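Local coordinates for RagB/SusD family nutrient uptake outer membrane protein (Bacteroides thetaiotaomicron, PDB 7KV2) that probably binds beta-glucan at the cell surface as a SusD-family outer membrane protein, helping the bacterium to take up dietary glycans, at residues K326-Y329 and E330-N334; E451-H454 and L455-G459. All blocks are in the same frame, centred on the assembly; numbering follows the deposited sequence.

Interaction 1: residues K326-Y329 and E330-N334; sequences KETY and ERYSN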
loop_
_atom_site.group_PDB
_atom_site.type_symbol
_atom_site.label_atom_id
_atom_site.label_comp_id
_atom_site.label_asym_id
_atom_site.label_seq_id
_atom_site.Cartn_x
_atom_site.Cartn_y
_atom_site.Cartn_z
ATOM N N LYS A 326 -18.413 2.547 -10.577
ATOM C CA LYS A 326 -18.749 2.649 -12.019
ATOM C C LYS A 326 -17.933 3.785 -12.640
ATOM O O LYS A 326 -17.398 3.598 -13.758
ATOM C CB LYS A 326 -20.254 2.864 -12.183
ATOM C CG LYS A 326 -20.777 2.926 -13.610
ATOM C CD LYS A 326 -22.280 3.197 -13.693
ATOM C CE LYS A 326 -22.815 3.096 -15.107
ATOM N NZ LYS A 326 -24.244 3.480 -15.179
ATOM N N GLU A 327 -17.775 4.906 -11.937
ATOM C CA GLU A 327 -17.057 6.078 -12.491
ATOM C C GLU A 327 -15.583 5.737 -12.747
ATOM O O GLU A 327 -14.984 6.335 -13.650
ATOM C CB GLU A 327 -17.203 7.280 -11.562
ATOM C CG GLU A 327 -18.662 7.761 -11.461
ATOM C CD GLU A 327 -19.659 6.861 -10.720
ATOM O OE1 GLU A 327 -19.264 6.093 -9.817
ATOM O OE2 GLU A 327 -20.852 6.968 -10.994
ATOM N N THR A 328 -15.004 4.813 -11.976
ATOM C CA THR A 328 -13.600 4.379 -12.172
ATOM C C THR A 328 -13.506 3.652 -13.504
ATOM O O THR A 328 -12.670 4.000 -14.340
ATOM C CB THR A 328 -13.130 3.518 -10.986
ATOM O OG1 THR A 328 -13.123 4.340 -9.820
ATOM C CG2 THR A 328 -11.773 2.932 -11.219
ATOM N N TYR A 329 -14.422 2.759 -13.758
ATOM C CA TYR A 329 -14.424 2.045 -15.060
ATOM C C TYR A 329 -14.589 3.033 -16.236
ATOM O O TYR A 329 -13.851 2.910 -17.284
ATOM C CB TYR A 329 -15.536 1.020 -15.073
ATOM C CG TYR A 329 -15.675 0.316 -16.394
ATOM C CD1 TYR A 329 -14.958 -0.828 -16.672
ATOM C CD2 TYR A 329 -16.590 0.766 -17.336
ATOM C CE1 TYR A 329 -15.154 -1.513 -17.865
ATOM C CE2 TYR A 329 -16.766 0.111 -18.546
ATOM C CZ TYR A 329 -16.043 -1.033 -18.813
ATOM O OH TYR A 329 -16.245 -1.670 -20.018
ATOM N N GLU A 330 -15.500 3.990 -16.085
ATOM C CA GLU A 330 -15.852 4.977 -17.149
ATOM C C GLU A 330 -14.748 6.000 -17.408
ATOM O O GLU A 330 -14.785 6.575 -18.479
ATOM C CB GLU A 330 -17.125 5.739 -16.769
ATOM C CG GLU A 330 -18.320 4.841 -16.728
ATOM C CD GLU A 330 -19.622 5.534 -16.339
ATOM O OE1 GLU A 330 -19.569 6.566 -15.609
ATOM O OE2 GLU A 330 -20.676 4.966 -16.709
ATOM N N ARG A 331 -13.771 6.209 -16.515
ATOM C CA ARG A 331 -12.747 7.269 -16.728
ATOM C C ARG A 331 -11.689 6.765 -17.717
ATOM O O ARG A 331 -11.020 7.624 -18.331
ATOM C CB ARG A 331 -12.216 7.808 -15.392
ATOM C CG ARG A 331 -10.909 7.237 -14.860
ATOM C CD ARG A 331 -10.334 8.036 -13.669
ATOM N NE ARG A 331 -11.354 8.246 -12.622
ATOM C CZ ARG A 331 -11.493 7.492 -11.512
ATOM N NH1 ARG A 331 -10.696 6.460 -11.283
ATOM N NH2 ARG A 331 -12.438 7.777 -10.632
ATOM N N TYR A 332 -11.603 5.453 -17.965
ATOM C CA TYR A 332 -10.642 4.829 -18.908
ATOM C C TYR A 332 -11.124 4.903 -20.357
ATOM O O TYR A 332 -12.296 4.622 -20.629
ATOM C CB TYR A 332 -10.397 3.348 -18.570
ATOM C CG TYR A 332 -9.611 3.164 -17.296
ATOM C CD1 TYR A 332 -8.230 3.353 -17.257
ATOM C CD2 TYR A 332 -10.267 2.932 -16.089
ATOM C CE1 TYR A 332 -7.511 3.223 -16.063
ATOM C CE2 TYR A 332 -9.555 2.776 -14.913
ATOM C CZ TYR A 332 -8.172 2.954 -14.879
ATOM O OH TYR A 332 -7.483 2.879 -13.675
ATOM N N SER A 333 -10.185 5.161 -21.258
ATOM C CA SER A 333 -10.331 4.883 -22.709
ATOM C C SER A 333 -10.466 3.364 -22.937
ATOM O O SER A 333 -9.915 2.568 -22.151
ATOM C CB SER A 333 -9.197 5.548 -23.444
ATOM O OG SER A 333 -8.983 4.963 -24.700
ATOM N N ASN A 334 -11.250 2.950 -23.949
ATOM C CA ASN A 334 -11.508 1.538 -24.360
ATOM C C ASN A 334 -10.218 0.737 -24.614
ATOM O O ASN A 334 -10.235 -0.496 -24.453
ATOM C CB ASN A 334 -12.277 1.450 -25.697
ATOM C CG ASN A 334 -13.724 1.840 -25.558
ATOM O OD1 ASN A 334 -14.381 1.467 -24.583
ATOM N ND2 ASN A 334 -14.213 2.614 -26.512
HETATM O O HOH W 1 -14.341 3.016 -19.945
#
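E330 N donates to K326 O at 3.0 Å, one regular i to i+4 helix bond, with an N-H...O angle of 157°. R331 N donates to T328 O three residues back, at 3.3 Å. Y332 N then makes a weak bond of 3.5 Å to Y329 O. A water bridges the last turn, giving one hydrogen bond to Y329 O and one to Y332 O. It thus links a carbonyl of the final turn to the backbone that follows the helix.

The side chains of K326 and E330 lie one turn apart on the exposed side. Both are extended, and E330 OE2 rests 3.3 Å from K326 CE. K326 NZ stays 4.2 Å from E330 OE2, beyond a salt bridge, so the attraction is probably loose. R331 folds back along T328, and the two side chains point the same way. The R331 chain bends at chi3 (51°), which brings one face of the guanidinium over T328 CA, with R331 NH1 3.7 Å from that atom. The charge itself is paired with D80, whose backbone O also accepts a bond from T328 OG1. The Y332 ring turns back toward the helix end. Its CD2 lies 3.2 Å from T328 O, while Y329 O sits at the ring edge, near its plane. The Y329 ring stacks with F373.

Bonds that reach only three residues back, with Y332 leaving helical geometry at psi 141°, suit a helix C-terminus. Here they come at the end of the short helix 326-331 in the SusD-family part of the chain.

Interaction 2: residues E451-H454 and L455-G459; sequences EERH and LEFVG
This contact is the C-terminal turn of helix 446-456, in the SusD-family part of the chain. L455 N donates to E451 O at 3.0 Å, and E456 N donates to E452 O at 2.9 Å. R453 O receives two weak bonds, from E456 N and from F457 N. F457 is the first residue to leave helical angles.

Its ring folds back over the turn. F457 chi1 of -59° sets CG beside the backbone N, which swings CD2 of F457 to 3.2 Å from R453 O. CD2 also packs on R453 CB at 4.0 Å. E456 CG lies over the centre of one ring face, 3.5 Å above the plane. An alanine in place of F457 would take away this ring, and is likely to leave R453 CB and E456 CG without their packing partner. V458 continues the cover, its CG2 lying 3.5 Å from H454 O.

L455 CG sits 3.3 Å from E451 O, and the L455 and E452 side chains meet at an angle, CD1 near OE1. H454 ND1 donates to E451 OE1 at 2.8 Å. The carboxylate oxygen lies in the ring plane of H454 and is met on its syn side, though 32° out of the carboxylate plane.

H454 NE2 has its own partner in D80, so both ring nitrogens are held and the ring is probably fixed in rotation. The buried charges are also matched: E452 and E456 both pair with R338, E456 also bonds S406 OG, and R453 pairs with D466 and E407. This pairing probably offsets the cost of burying so many ionised groups at one helix end.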
loop_
_atom_site.group_PDB
_atom_site.type_symbol
_atom_site.label_atom_id
_atom_site.label_comp_id
_atom_site.label_asym_id
_atom_site.label_seq_id
_atom_site.Cartn_x
_atom_site.Cartn_y
_atom_site.Cartn_z
ATOM N N GLU A 451 -3.091 12.870 -12.884
ATOM C CA GLU A 451 -4.150 12.007 -13.458
ATOM C C GLU A 451 -3.554 10.670 -13.953
ATOM O O GLU A 451 -4.281 9.647 -13.895
ATOM C CB GLU A 451 -4.980 12.769 -14.472
ATOM C CG GLU A 451 -6.119 11.936 -15.033
ATOM C CD GLU A 451 -7.209 11.471 -14.071
ATOM O OE1 GLU A 451 -7.203 11.800 -12.844
ATOM O OE2 GLU A 451 -8.116 10.785 -14.573
ATOM N N GLU A 452 -2.313 10.639 -14.437
ATOM C CA GLU A 452 -1.709 9.360 -14.884
ATOM C C GLU A 452 -1.515 8.469 -13.655
ATOM O O GLU A 452 -1.798 7.292 -13.754
ATOM C CB GLU A 452 -0.386 9.551 -15.617
ATOM C CG GLU A 452 0.062 8.319 -16.377
ATOM C CD GLU A 452 -0.765 8.025 -17.612
ATOM O OE1 GLU A 452 -1.343 9.002 -18.191
ATOM O OE2 GLU A 452 -0.914 6.825 -17.931
ATOM N N ARG A 453 -1.095 9.025 -12.516
ATOM C CA ARG A 453 -1.017 8.271 -11.250
ATOM C C ARG A 453 -2.388 7.673 -10.933
ATOM O O ARG A 453 -2.471 6.513 -10.503
ATOM C CB ARG A 453 -0.527 9.151 -10.104
ATOM C CG ARG A 453 0.872 9.697 -10.271
ATOM C CD ARG A 453 1.249 10.629 -9.126
ATOM N NE ARG A 453 1.454 9.869 -7.897
ATOM C CZ ARG A 453 2.574 9.270 -7.506
ATOM N NH1 ARG A 453 3.737 9.434 -8.138
ATOM N NH2 ARG A 453 2.528 8.547 -6.408
ATOM N N HIS A 454 -3.441 8.481 -11.073
ATOM C CA HIS A 454 -4.831 8.112 -10.762
ATOM C C HIS A 454 -5.208 6.866 -11.592
ATOM O O HIS A 454 -5.803 5.945 -11.044
ATOM C CB HIS A 454 -5.742 9.321 -11.055
ATOM C CG HIS A 454 -7.141 9.122 -10.601
ATOM N ND1 HIS A 454 -8.174 9.922 -11.042
ATOM C CD2 HIS A 454 -7.671 8.236 -9.734
ATOM C CE1 HIS A 454 -9.289 9.549 -10.452
ATOM N NE2 HIS A 454 -9.019 8.486 -9.655
ATOM N N LEU A 455 -4.883 6.889 -12.879
ATOM C CA LEU A 455 -5.182 5.783 -13.827
ATOM C C LEU A 455 -4.328 4.550 -13.465
ATOM O O LEU A 455 -4.834 3.432 -13.609
ATOM C CB LEU A 455 -4.847 6.274 -15.244
ATOM C CG LEU A 455 -5.746 7.375 -15.824
ATOM C CD1 LEU A 455 -5.226 7.834 -17.181
ATOM C CD2 LEU A 455 -7.175 6.892 -16.003
ATOM N N GLU A 456 -3.099 4.774 -12.996
ATOM C CA GLU A 456 -2.038 3.747 -12.835
ATOM C C GLU A 456 -2.198 2.920 -11.541
ATOM O O GLU A 456 -1.856 1.720 -11.549
ATOM C CB GLU A 456 -0.678 4.453 -12.870
ATOM C CG GLU A 456 0.500 3.522 -12.838
ATOM C CD GLU A 456 0.713 2.581 -14.010
ATOM O OE1 GLU A 456 0.080 2.780 -15.076
ATOM O OE2 GLU A 456 1.515 1.615 -13.829
ATOM N N PHE A 457 -2.664 3.518 -10.455
ATOM C CA PHE A 457 -2.526 2.951 -9.093
ATOM C C PHE A 457 -3.858 2.776 -8.361
ATOM O O PHE A 457 -3.846 2.753 -7.154
ATOM C CB PHE A 457 -1.605 3.855 -8.253
ATOM C CG PHE A 457 -0.216 4.050 -8.809
ATOM C CD1 PHE A 457 0.617 2.959 -8.990
ATOM C CD2 PHE A 457 0.230 5.309 -9.199
ATOM C CE1 PHE A 457 1.885 3.121 -9.516
ATOM C CE2 PHE A 457 1.508 5.474 -9.723
ATOM C CZ PHE A 457 2.326 4.376 -9.881
ATOM N N VAL A 458 -4.956 2.547 -9.033
ATOM C CA VAL A 458 -6.237 2.293 -8.325
ATOM C C VAL A 458 -6.012 1.124 -7.367
ATOM O O VAL A 458 -5.527 0.073 -7.788
ATOM C CB VAL A 458 -7.400 1.997 -9.271
ATOM C CG1 VAL A 458 -8.618 1.481 -8.510
ATOM C CG2 VAL A 458 -7.749 3.200 -10.169
ATOM N N GLY A 459 -6.387 1.281 -6.097
ATOM C CA GLY A 459 -6.389 0.159 -5.148
ATOM C C GLY A 459 -5.014 -0.153 -4.595
ATOM O O GLY A 459 -4.886 -1.150 -3.900
#

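Overall arrangement
Interactions 1 and 2 are the C-terminal ends of two helices, 326-331 and 446-456. They come in series along the chain, yet their centres lie about 12 Å apart and they touch. A probable hydrogen bond joins Y332 OH to L455 O at 2.7 Å, and the same hydroxyl packs on V458 CG2. R331 spreads along the other helix. Its CD is 3.6 Å from E451 OE2, and its NH1 packs near H454 NE2. D80 is shared, binding both R331 and H454. R338 of helix 337-342 touches Y332 and also pairs with E452 and E456. The sodium site at I248, S250, Y253 and Y405 includes no residue of either contact.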